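PDB 7JID: UDP-L-Rhamnose Synthase from Acanthamoeba polyphaga mimivirus, which probably completes UDP-L-rhamnose synthesis by epimerising and reducing a UDP-4-keto-6-deoxyglucose intermediate with NADPH, on a Rossmann-type domain that binds the dinucleotide. Local coordinates for residues K5-G10 / E44-E49; C92-C97 / I102-L107; L158-R163 / I203-N208. All coordinates share one frame; numbering follows the deposited sequence.

How the interactions relate
All three interactions pack a helix against one parallel Rossmann sheet. Interactions 1 and 2 share one face, with centres about 10 Å apart. They meet where Phe9 CZ lies 3.6 Å from Leu93 CD2. Interaction 3 is on the other face, about 12 Å from interaction 2 and 18 Å from interaction 1, centre to centre. Strands 103-109 and 157-162 are neighbours, and Tyr106 N lies 2.7 Å from Leu158 O, a probable hydrogen bond. Trp6, on that other face of strand 5-9, meets interaction 3, with CZ3 3.6 Å from Ala206 CB. Gly10 and Leu107 belong to the NADP pocket. Arg163 belongs to the UDP-sugar pocket.

Interaction 1: residues K5-G10 / E44-E49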
loop_
_atom_site.group_PDB
_atom_site.type_symbol
_atom_site.label_atom_id
_atom_site.label_comp_id
_atom_site.label_asym_id
_atom_site.label_seq_id
_atom_site.Cartn_x
_atom_site.Cartn_y
_atom_site.Cartn_z
ATOM N N LYS A 5 10.529 13.656 -26.022
ATOM C CA LYS A 5 11.443 13.301 -24.902
ATOM C C LYS A 5 10.704 12.391 -23.914
ATOM O O LYS A 5 9.672 12.820 -23.395
ATOM C CB LYS A 5 11.926 14.557 -24.173
ATOM C CG LYS A 5 13.068 14.294 -23.205
ATOM C CD LYS A 5 13.463 15.483 -22.387
ATOM C CE LYS A 5 14.330 16.455 -23.155
ATOM N NZ LYS A 5 15.091 17.307 -22.213
ATOM N N TRP A 6 11.239 11.189 -23.696
ATOM C CA TRP A 6 10.603 10.122 -22.881
ATOM C C TRP A 6 11.488 9.834 -21.673
ATOM O O TRP A 6 12.664 9.386 -21.871
ATOM C CB TRP A 6 10.407 8.859 -23.709
ATOM C CG TRP A 6 9.560 8.986 -24.939
ATOM C CD1 TRP A 6 9.875 9.672 -26.078
ATOM C CD2 TRP A 6 8.298 8.348 -25.199
ATOM N NE1 TRP A 6 8.874 9.562 -26.999
ATOM C CE2 TRP A 6 7.906 8.707 -26.509
ATOM C CE3 TRP A 6 7.463 7.484 -24.474
ATOM C CZ2 TRP A 6 6.718 8.261 -27.091
ATOM C CZ3 TRP A 6 6.270 7.086 -25.033
ATOM C CH2 TRP A 6 5.922 7.421 -26.341
ATOM N N LEU A 7 10.978 10.114 -20.479
ATOM C CA LEU A 7 11.696 9.798 -19.232
ATOM C C LEU A 7 11.251 8.402 -18.770
ATOM O O LEU A 7 10.053 8.258 -18.531
ATOM C CB LEU A 7 11.374 10.857 -18.181
ATOM C CG LEU A 7 11.997 10.612 -16.811
ATOM C CD1 LEU A 7 13.513 10.577 -16.907
ATOM C CD2 LEU A 7 11.538 11.643 -15.826
ATOM N N ILE A 8 12.195 7.487 -18.660
ATOM C CA ILE A 8 11.891 6.052 -18.380
ATOM C C ILE A 8 12.440 5.691 -17.001
ATOM O O ILE A 8 13.668 5.643 -16.824
ATOM C CB ILE A 8 12.453 5.132 -19.481
ATOM C CG1 ILE A 8 12.066 5.576 -20.904
ATOM C CG2 ILE A 8 12.043 3.680 -19.203
ATOM C CD1 ILE A 8 10.582 5.759 -21.122
ATOM N N PHE A 9 11.535 5.300 -16.122
ATOM C CA PHE A 9 11.849 4.671 -14.822
ATOM C C PHE A 9 11.880 3.156 -15.026
ATOM O O PHE A 9 10.977 2.646 -15.705
ATOM C CB PHE A 9 10.784 5.035 -13.796
ATOM C CG PHE A 9 10.914 6.450 -13.296
ATOM C CD1 PHE A 9 11.610 6.751 -12.135
ATOM C CD2 PHE A 9 10.337 7.490 -14.010
ATOM C CE1 PHE A 9 11.752 8.063 -11.719
ATOM C CE2 PHE A 9 10.468 8.801 -13.584
ATOM C CZ PHE A 9 11.167 9.086 -12.426
ATOM N N GLY A 10 12.915 2.484 -14.541
ATOM C CA GLY A 10 13.122 1.052 -14.807
ATOM C C GLY A 10 13.793 0.814 -16.151
ATOM O O GLY A 10 13.679 -0.294 -16.728
ATOM N N GLU A 44 10.343 14.701 -8.408
ATOM C CA GLU A 44 9.761 15.996 -8.835
ATOM C C GLU A 44 10.895 16.893 -9.336
ATOM O O GLU A 44 10.683 17.559 -10.344
ATOM C CB GLU A 44 8.991 16.676 -7.716
ATOM C CG GLU A 44 8.466 18.025 -8.162
ATOM C CD GLU A 44 7.341 18.577 -7.335
ATOM O OE1 GLU A 44 7.010 17.970 -6.296
ATOM O OE2 GLU A 44 6.788 19.603 -7.744
ATOM N N ARG A 45 12.059 16.880 -8.694
ATOM C CA ARG A 45 13.214 17.670 -9.190
ATOM C C ARG A 45 13.571 17.174 -10.597
ATOM O O ARG A 45 13.809 18.031 -11.486
ATOM C CB ARG A 45 14.403 17.598 -8.230
ATOM C CG ARG A 45 14.247 18.429 -6.960
ATOM C CD ARG A 45 15.582 18.482 -6.196
ATOM N NE ARG A 45 16.074 17.196 -5.694
ATOM C CZ ARG A 45 15.669 16.604 -4.559
ATOM N NH1 ARG A 45 14.751 17.171 -3.793
ATOM N NH2 ARG A 45 16.179 15.440 -4.197
ATOM N N GLU A 46 13.622 15.858 -10.810
ATOM C CA GLU A 46 14.056 15.283 -12.112
ATOM C C GLU A 46 13.042 15.665 -13.189
ATOM O O GLU A 46 13.467 16.079 -14.291
ATOM C CB GLU A 46 14.251 13.774 -12.055
ATOM C CG GLU A 46 14.808 13.209 -13.344
ATOM C CD GLU A 46 15.413 11.829 -13.196
ATOM O OE1 GLU A 46 14.845 11.034 -12.429
ATOM O OE2 GLU A 46 16.445 11.538 -13.818
ATOM N N ILE A 47 11.759 15.528 -12.903
ATOM C CA ILE A 47 10.674 15.820 -13.874
ATOM C C ILE A 47 10.650 17.318 -14.178
ATOM O O ILE A 47 10.510 17.675 -15.353
ATOM C CB ILE A 47 9.337 15.286 -13.351
ATOM C CG1 ILE A 47 9.345 13.775 -13.552
ATOM C CG2 ILE A 47 8.168 15.944 -14.032
ATOM C CD1 ILE A 47 8.137 13.044 -13.033
ATOM N N SER A 48 10.824 18.146 -13.155
ATOM C CA SER A 48 10.787 19.617 -13.302
ATOM C C SER A 48 11.955 20.070 -14.177
ATOM O O SER A 48 11.742 21.034 -14.948
ATOM C CB SER A 48 10.789 20.273 -11.943
ATOM O OG SER A 48 10.695 21.677 -12.110
ATOM N N GLU A 49 13.111 19.412 -14.080
ATOM C CA GLU A 49 14.369 19.767 -14.803
ATOM C C GLU A 49 14.364 19.168 -16.222
ATOM O O GLU A 49 14.671 19.895 -17.191
ATOM C CB GLU A 49 15.616 19.294 -14.053
ATOM C CG GLU A 49 16.783 18.991 -14.980
ATOM C CD GLU A 49 18.198 19.022 -14.425
ATOM O OE1 GLU A 49 18.741 20.138 -14.238
ATOM O OE2 GLU A 49 18.789 17.928 -14.247
#
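Glu46 reaches toward strand 5-9, and its carboxylate is held at both oxygens beside the Phe9 ring. Ser35 OG is hydrogen-bonded to OE1, and the backbone N of Gln34 to OE2. Both partners come from the chain just after strand 29-32. Glu46 OE1 also lies 4.2 Å from Phe9 CZ, approaching the ring obliquely. The ring and carboxylate planes stand 85° apart, nearly perpendicular. The two side chains slide past each other in opposite directions. The Glu46 chain is extended beyond CG, and this length carries the carboxylate across to the far end of the ring.

The apolar half of the contact is made by Leu7 and Ile47. Leu7 CD2 meets Ile47 CG1 at 3.8 Å, and the side chains cross at about a right angle. Leu7 turns CG away from its own backbone N (chi1 177°), which directs the branched end at the helix. Its other methyl, CD1, is 4.4 Å from Glu46 CD. Leu7 thus divides its two methyls between neighbouring helix residues. Ile47 CD1 continues past this pair to Ile96 of helix 79-99, 3.8 Å from Ile96 CG2.

Strand 5-9 and helix 40-50 run nearly antiparallel here, with segment axes 10.8 Å apart. The strand opens the Rossmann fold. Gly10 follows it, touches NADP, and is the first glycine of the G-x-x-G-x-x-G loop of this fold.

No hydrogen bond joins the two segments. Direct cohesion is van der Waals packing, chiefly Leu7 on Ile47, with Phe9 beside the Glu46 carboxylate. The acid of Glu46 is tied to the Gln34-Ser35 chain instead, which would be expected to favour its ionised form.

Interaction 2: residues C92-C97 / I102-L107. With NAP (NADP nicotinamide-adenine-dinucleotide phosphate), chain D.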
loop_
_atom_site.group_PDB
_atom_site.type_symbol
_atom_site.label_atom_id
_atom_site.label_comp_id
_atom_site.label_asym_id
_atom_site.label_seq_id
_atom_site.Cartn_x
_atom_site.Cartn_y
_atom_site.Cartn_z
ATOM N N CYS A 92 3.832 7.755 -6.455
ATOM C CA CYS A 92 4.644 9.006 -6.489
ATOM C C CYS A 92 4.708 9.514 -7.936
ATOM O O CYS A 92 4.417 10.735 -8.210
ATOM C CB CYS A 92 6.047 8.762 -5.968
ATOM S SG CYS A 92 6.096 8.582 -4.165
ATOM N N LEU A 93 4.986 8.608 -8.873
ATOM C CA LEU A 93 4.998 8.948 -10.312
ATOM C C LEU A 93 3.630 9.446 -10.756
ATOM O O LEU A 93 3.572 10.503 -11.469
ATOM C CB LEU A 93 5.454 7.735 -11.111
ATOM C CG LEU A 93 6.854 7.195 -10.841
ATOM C CD1 LEU A 93 7.119 6.078 -11.813
ATOM C CD2 LEU A 93 7.925 8.266 -11.020
ATOM N N ALA A 94 2.531 8.798 -10.351
ATOM C CA ALA A 94 1.167 9.254 -10.704
ATOM C C ALA A 94 0.947 10.683 -10.185
ATOM O O ALA A 94 0.542 11.578 -10.986
ATOM C CB ALA A 94 0.102 8.347 -10.189
ATOM N N PHE A 95 1.222 10.927 -8.914
ATOM C CA PHE A 95 0.909 12.244 -8.312
ATOM C C PHE A 95 1.718 13.315 -9.034
ATOM O O PHE A 95 1.176 14.390 -9.328
ATOM C CB PHE A 95 1.252 12.309 -6.830
ATOM C CG PHE A 95 0.189 11.717 -5.938
ATOM C CD1 PHE A 95 -1.054 12.280 -5.850
ATOM C CD2 PHE A 95 0.436 10.575 -5.201
ATOM C CE1 PHE A 95 -2.061 11.722 -5.081
ATOM C CE2 PHE A 95 -0.547 10.043 -4.395
ATOM C CZ PHE A 95 -1.802 10.587 -4.341
ATOM N N ILE A 96 2.993 13.066 -9.232
ATOM C CA ILE A 96 3.918 14.112 -9.765
ATOM C C ILE A 96 3.676 14.288 -11.260
ATOM O O ILE A 96 3.589 15.461 -11.724
ATOM C CB ILE A 96 5.373 13.773 -9.420
ATOM C CG1 ILE A 96 5.624 13.818 -7.903
ATOM C CG2 ILE A 96 6.310 14.724 -10.144
ATOM C CD1 ILE A 96 6.946 13.182 -7.520
ATOM N N CYS A 97 3.500 13.216 -12.033
ATOM C CA CYS A 97 3.176 13.383 -13.482
ATOM C C CYS A 97 1.873 14.169 -13.636
ATOM O O CYS A 97 1.861 15.079 -14.485
ATOM C CB CYS A 97 3.154 12.053 -14.220
ATOM S SG CYS A 97 4.811 11.397 -14.345
ATOM N N ILE A 102 1.928 15.722 -17.316
ATOM C CA ILE A 102 2.764 14.892 -18.219
ATOM C C ILE A 102 2.176 13.472 -18.215
ATOM O O ILE A 102 1.967 12.914 -17.135
ATOM C CB ILE A 102 4.258 14.862 -17.860
ATOM C CG1 ILE A 102 4.884 16.267 -17.830
ATOM C CG2 ILE A 102 4.964 13.979 -18.859
ATOM C CD1 ILE A 102 6.242 16.290 -17.226
ATOM N N HIS A 103 1.856 12.965 -19.392
ATOM C CA HIS A 103 1.249 11.616 -19.513
ATOM C C HIS A 103 2.195 10.576 -18.901
ATOM O O HIS A 103 3.388 10.576 -19.225
ATOM C CB HIS A 103 0.954 11.329 -20.979
ATOM C CG HIS A 103 0.374 9.982 -21.206
ATOM N ND1 HIS A 103 1.151 8.846 -21.255
ATOM C CD2 HIS A 103 -0.904 9.606 -21.358
ATOM C CE1 HIS A 103 0.350 7.803 -21.409
ATOM N NE2 HIS A 103 -0.917 8.236 -21.494
ATOM N N LEU A 104 1.646 9.673 -18.084
ATOM C CA LEU A 104 2.391 8.555 -17.458
ATOM C C LEU A 104 1.812 7.246 -17.979
ATOM O O LEU A 104 0.601 7.077 -17.900
ATOM C CB LEU A 104 2.254 8.622 -15.947
ATOM C CG LEU A 104 2.837 7.443 -15.152
ATOM C CD1 LEU A 104 4.337 7.356 -15.353
ATOM C CD2 LEU A 104 2.508 7.631 -13.696
ATOM N N THR A 105 2.693 6.371 -18.437
ATOM C CA THR A 105 2.382 4.942 -18.659
ATOM C C THR A 105 2.930 4.168 -17.461
ATOM O O THR A 105 4.133 4.156 -17.276
ATOM C CB THR A 105 2.938 4.416 -19.985
ATOM O OG1 THR A 105 2.492 5.266 -21.056
ATOM C CG2 THR A 105 2.483 2.996 -20.225
ATOM N N TYR A 106 2.034 3.492 -16.760
ATOM C CA TYR A 106 2.361 2.557 -15.670
ATOM C C TYR A 106 2.167 1.125 -16.184
ATOM O O TYR A 106 1.064 0.736 -16.484
ATOM C CB TYR A 106 1.523 2.856 -14.426
ATOM C CG TYR A 106 1.520 1.726 -13.433
ATOM C CD1 TYR A 106 2.684 1.379 -12.749
ATOM C CD2 TYR A 106 0.356 1.054 -13.167
ATOM C CE1 TYR A 106 2.681 0.321 -11.860
ATOM C CE2 TYR A 106 0.335 -0.014 -12.278
ATOM C CZ TYR A 106 1.495 -0.336 -11.596
ATOM O OH TYR A 106 1.555 -1.400 -10.733
ATOM N N LEU A 107 3.245 0.355 -16.247
ATOM C CA LEU A 107 3.134 -1.088 -16.607
ATOM C C LEU A 107 2.810 -1.872 -15.345
ATOM O O LEU A 107 3.688 -1.975 -14.462
ATOM C CB LEU A 107 4.408 -1.594 -17.265
ATOM C CG LEU A 107 4.229 -2.933 -17.998
ATOM C CD1 LEU A 107 3.097 -2.899 -19.006
ATOM C CD2 LEU A 107 5.522 -3.318 -18.706
HETATM P PA NAP D . 13.051 -6.138 -13.783
HETATM O O1A NAP D . 13.990 -6.636 -14.857
HETATM O O2A NAP D . 13.310 -6.524 -12.360
HETATM O O5B NAP D . 13.078 -4.567 -13.983
HETATM C C5B NAP D . 12.585 -3.699 -12.961
HETATM C C4B NAP D . 13.327 -2.375 -12.864
HETATM O O4B NAP D . 12.690 -1.491 -11.952
HETATM C C3B NAP D . 14.744 -2.639 -12.372
HETATM O O3B NAP D . 15.567 -1.923 -13.323
HETATM C C2B NAP D . 14.740 -1.990 -10.994
HETATM O O2B NAP D . 15.960 -1.341 -10.798
HETATM C C1B NAP D . 13.652 -0.922 -11.087
HETATM N N9A NAP D . 13.044 -0.443 -9.860
HETATM C C8A NAP D . 12.406 -1.162 -8.947
HETATM N N7A NAP D . 11.936 -0.377 -7.975
HETATM C C5A NAP D . 12.297 0.878 -8.273
HETATM C C6A NAP D . 12.135 2.125 -7.633
HETATM N N6A NAP D . 11.490 2.176 -6.490
HETATM N N1A NAP D . 12.689 3.219 -8.259
HETATM C C2A NAP D . 13.319 3.087 -9.435
HETATM N N3A NAP D . 13.534 1.945 -10.108
HETATM C C4A NAP D . 13.006 0.831 -9.533
HETATM O O3 NAP D . 11.496 -6.494 -14.007
HETATM P PN NAP D . 10.662 -6.425 -15.399
HETATM O O1N NAP D . 10.176 -7.861 -15.495
HETATM O O2N NAP D . 11.273 -5.648 -16.489
HETATM O O5D NAP D . 9.368 -5.672 -14.885
HETATM C C5D NAP D . 9.021 -4.295 -14.927
HETATM C C4D NAP D . 7.885 -4.063 -13.886
HETATM O O4D NAP D . 6.775 -3.578 -14.572
HETATM C C3D NAP D . 7.479 -5.397 -13.295
HETATM O O3D NAP D . 6.580 -5.256 -12.132
HETATM C C2D NAP D . 6.903 -5.912 -14.635
HETATM O O2D NAP D . 6.038 -7.057 -14.631
HETATM C C1D NAP D . 6.147 -4.721 -15.163
HETATM P P2B NAP D . 16.900 -1.711 -9.575
HETATM O O1X NAP D . 17.611 -2.959 -9.875
HETATM O O2X NAP D . 17.842 -0.501 -9.713
HETATM O O3X NAP D . 16.169 -1.769 -8.229
#
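The return from helix 79-99 into strand 103-109 closes a beta-alpha-beta crossover of the Rossmann fold, and Cys97 and Leu104 meet just inside it. The tightest link is between backbones. Ile102 N donates to Cys97 O over 2.9 Å, and the N-H points almost straight at the oxygen (175°). The donor is tilted 32° from the carbonyl plane. This bond ties the last turn of the helix to the start of the strand across a few residues.

Leu104 packs between strand and helix. Its CD2 lies against the helix backbone, 3.5 Å from Ala94 N and 3.6 Å from Leu93 C. Leu93 CB is also within packing distance. Chi1 of Leu104 is 173°, which sets CG opposite the backbone N and turns the branched end toward the helix. Cys97 covers the base of the same side chain. Its CB is 3.9 Å from Leu104 CB, and its SG lies 4.2 Å from Leu104 CD1. The Cys97 CB also comes within 3.3 Å of Ile102 O, a close fit at the turn.

Further along the strand, Leu107 belongs to the NADP pocket. Its CG and CD2 both lie 3.9 Å from NAP C1D, so the leucine packs on the ribose carbon that would bear the nicotinamide.

Around this contact, Leu93 and Ile102 touch helix 40-50 at Val43 and Ile47. Strand 103-109 is bordered by strands 54-57 and 157-162 in the sheet. On the outer side of the helix, Phe95 meets Phe153 edge-to-face and stacks with Phe152 of the second subunit, placing helix 79-99 between the sheet and the dimer interface.

Interaction 3: residues L158-R163 / I203-N208; sequences LNLRIR and IDMARN
Leu158 and Met205 cross at about a right angle where helix 195-207 packs on the parallel Rossmann sheet. Leu158 CD2 sits 3.7 Å from Met205 CB, and Leu158 CD1 is 4.0 Å from Met205 CE. The methionine is extended to its sulfur and then bends (chi3 95°). That bend brings CE back to the strand, where it also meets Leu160 CD2 at 4.3 Å. One methionine therefore spans two leucines on the same face of the strand. The side chains that meet are all apolar, and no hydrogen bond joins the segments.

In the next shell, Phe214 of the edge strand 212-215 touches Leu158, Leu160 and Met205. The axes of the two segments are 10.5 Å apart and nearly antiparallel. In the long beta-alpha-beta connection from strand 157-162 to strand 212-215, which also includes helix 175-181, helix 195-207 leads into the last strand. Beyond the strand, Arg163 touches the bound UDP-sugar. The helix is held at its C-terminal end by a side chain from strand 54-57: Arg54 bonds through NE to Ala206 O and through NH2 to Arg207 O.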
loop_
_atom_site.group_PDB
_atom_site.type_symbol
_atom_site.label_atom_id
_atom_site.label_comp_id
_atom_site.label_asym_id
_atom_site.label_seq_id
_atom_site.Cartn_x
_atom_site.Cartn_y
_atom_site.Cartn_z
ATOM N N LEU A 158 -1.948 5.926 -17.894
ATOM C CA LEU A 158 -2.247 4.705 -18.644
ATOM C C LEU A 158 -1.788 3.517 -17.781
ATOM O O LEU A 158 -0.564 3.366 -17.637
ATOM C CB LEU A 158 -1.540 4.725 -20.002
ATOM C CG LEU A 158 -1.810 3.546 -20.937
ATOM C CD1 LEU A 158 -3.291 3.449 -21.259
ATOM C CD2 LEU A 158 -0.934 3.675 -22.164
ATOM N N ASN A 159 -2.719 2.709 -17.305
ATOM C CA ASN A 159 -2.462 1.538 -16.435
ATOM C C ASN A 159 -2.618 0.269 -17.281
ATOM O O ASN A 159 -3.738 -0.153 -17.521
ATOM C CB ASN A 159 -3.330 1.637 -15.194
ATOM C CG ASN A 159 -3.371 0.343 -14.417
ATOM O OD1 ASN A 159 -2.326 -0.271 -14.232
ATOM N ND2 ASN A 159 -4.540 0.015 -13.908
ATOM N N LEU A 160 -1.521 -0.348 -17.651
ATOM C CA LEU A 160 -1.556 -1.525 -18.552
ATOM C C LEU A 160 -1.359 -2.804 -17.722
ATOM O O LEU A 160 -0.364 -2.921 -16.989
ATOM C CB LEU A 160 -0.489 -1.444 -19.643
ATOM C CG LEU A 160 -0.650 -0.246 -20.577
ATOM C CD1 LEU A 160 0.443 -0.249 -21.613
ATOM C CD2 LEU A 160 -2.046 -0.180 -21.193
ATOM N N ARG A 161 -2.353 -3.682 -17.733
ATOM C CA ARG A 161 -2.235 -4.981 -17.035
ATOM C C ARG A 161 -1.669 -6.079 -17.935
ATOM O O ARG A 161 -2.383 -6.688 -18.767
ATOM C CB ARG A 161 -3.631 -5.344 -16.524
ATOM C CG ARG A 161 -4.230 -4.401 -15.506
ATOM C CD ARG A 161 -5.554 -5.013 -15.132
ATOM N NE ARG A 161 -6.377 -4.258 -14.240
ATOM C CZ ARG A 161 -7.703 -4.335 -14.181
ATOM N NH1 ARG A 161 -8.367 -5.046 -15.082
ATOM N NH2 ARG A 161 -8.338 -3.648 -13.247
ATOM N N ILE A 162 -0.352 -6.327 -17.848
ATOM C CA ILE A 162 0.269 -7.467 -18.572
ATOM C C ILE A 162 0.216 -8.687 -17.645
ATOM O O ILE A 162 0.114 -8.513 -16.419
ATOM C CB ILE A 162 1.690 -7.157 -19.055
ATOM C CG1 ILE A 162 2.612 -6.797 -17.888
ATOM C CG2 ILE A 162 1.637 -6.092 -20.141
ATOM C CD1 ILE A 162 4.074 -7.008 -18.237
ATOM N N ARG A 163 0.351 -9.840 -18.241
ATOM C CA ARG A 163 0.551 -11.077 -17.463
ATOM C C ARG A 163 1.585 -11.949 -18.126
ATOM O O ARG A 163 1.598 -12.045 -19.372
ATOM C CB ARG A 163 -0.741 -11.867 -17.339
ATOM C CG ARG A 163 -1.850 -11.101 -16.658
ATOM C CD ARG A 163 -3.083 -11.958 -16.395
ATOM N NE ARG A 163 -2.820 -12.957 -15.362
ATOM C CZ ARG A 163 -2.968 -14.278 -15.446
ATOM N NH1 ARG A 163 -3.178 -14.874 -16.599
ATOM N NH2 ARG A 163 -2.773 -15.023 -14.387
ATOM N N ILE A 203 3.619 1.597 -26.813
ATOM C CA ILE A 203 4.300 2.851 -27.253
ATOM C C ILE A 203 3.284 3.709 -28.014
ATOM O O ILE A 203 3.278 4.946 -27.830
ATOM C CB ILE A 203 5.561 2.554 -28.082
ATOM C CG1 ILE A 203 6.659 2.001 -27.184
ATOM C CG2 ILE A 203 6.024 3.817 -28.809
ATOM C CD1 ILE A 203 7.880 1.522 -27.866
ATOM N N ASP A 204 2.497 3.096 -28.916
ATOM C CA ASP A 204 1.483 3.844 -29.698
ATOM C C ASP A 204 0.506 4.537 -28.741
ATOM O O ASP A 204 0.162 5.701 -28.922
ATOM C CB ASP A 204 0.793 2.938 -30.724
ATOM C CG ASP A 204 -0.048 3.726 -31.722
ATOM O OD1 ASP A 204 0.603 4.469 -32.531
ATOM O OD2 ASP A 204 -1.312 3.684 -31.631
ATOM N N MET A 205 -0.055 3.796 -27.792
ATOM C CA MET A 205 -0.979 4.324 -26.774
ATOM C C MET A 205 -0.364 5.513 -25.995
ATOM O O MET A 205 -1.068 6.517 -25.839
ATOM C CB MET A 205 -1.380 3.192 -25.814
ATOM C CG MET A 205 -2.310 2.234 -26.463
ATOM S SD MET A 205 -2.607 0.815 -25.356
ATOM C CE MET A 205 -4.120 1.412 -24.606
ATOM N N ALA A 206 0.900 5.428 -25.578
ATOM C CA ALA A 206 1.633 6.473 -24.819
ATOM C C ALA A 206 1.858 7.663 -25.783
ATOM O O ALA A 206 1.509 8.800 -25.421
ATOM C CB ALA A 206 2.937 5.952 -24.292
ATOM N N ARG A 207 2.241 7.386 -27.023
ATOM C CA ARG A 207 2.374 8.479 -28.036
ATOM C C ARG A 207 1.044 9.226 -28.151
ATOM O O ARG A 207 1.034 10.515 -28.261
ATOM C CB ARG A 207 2.846 7.895 -29.365
ATOM C CG ARG A 207 3.023 8.960 -30.437
ATOM C CD ARG A 207 3.658 8.354 -31.639
ATOM N NE ARG A 207 5.095 8.262 -31.457
ATOM C CZ ARG A 207 5.794 7.159 -31.377
ATOM N NH1 ARG A 207 5.208 5.981 -31.466
ATOM N NH2 ARG A 207 7.102 7.234 -31.257
ATOM N N ASN A 208 -0.075 8.503 -28.143
ATOM C CA ASN A 208 -1.424 9.075 -28.351
ATOM C C ASN A 208 -1.975 9.751 -27.093
ATOM O O ASN A 208 -3.079 10.243 -27.169
ATOM C CB ASN A 208 -2.419 8.040 -28.872
ATOM C CG ASN A 208 -2.136 7.604 -30.292
ATOM O OD1 ASN A 208 -1.380 8.265 -31.013
ATOM N ND2 ASN A 208 -2.665 6.446 -30.683
#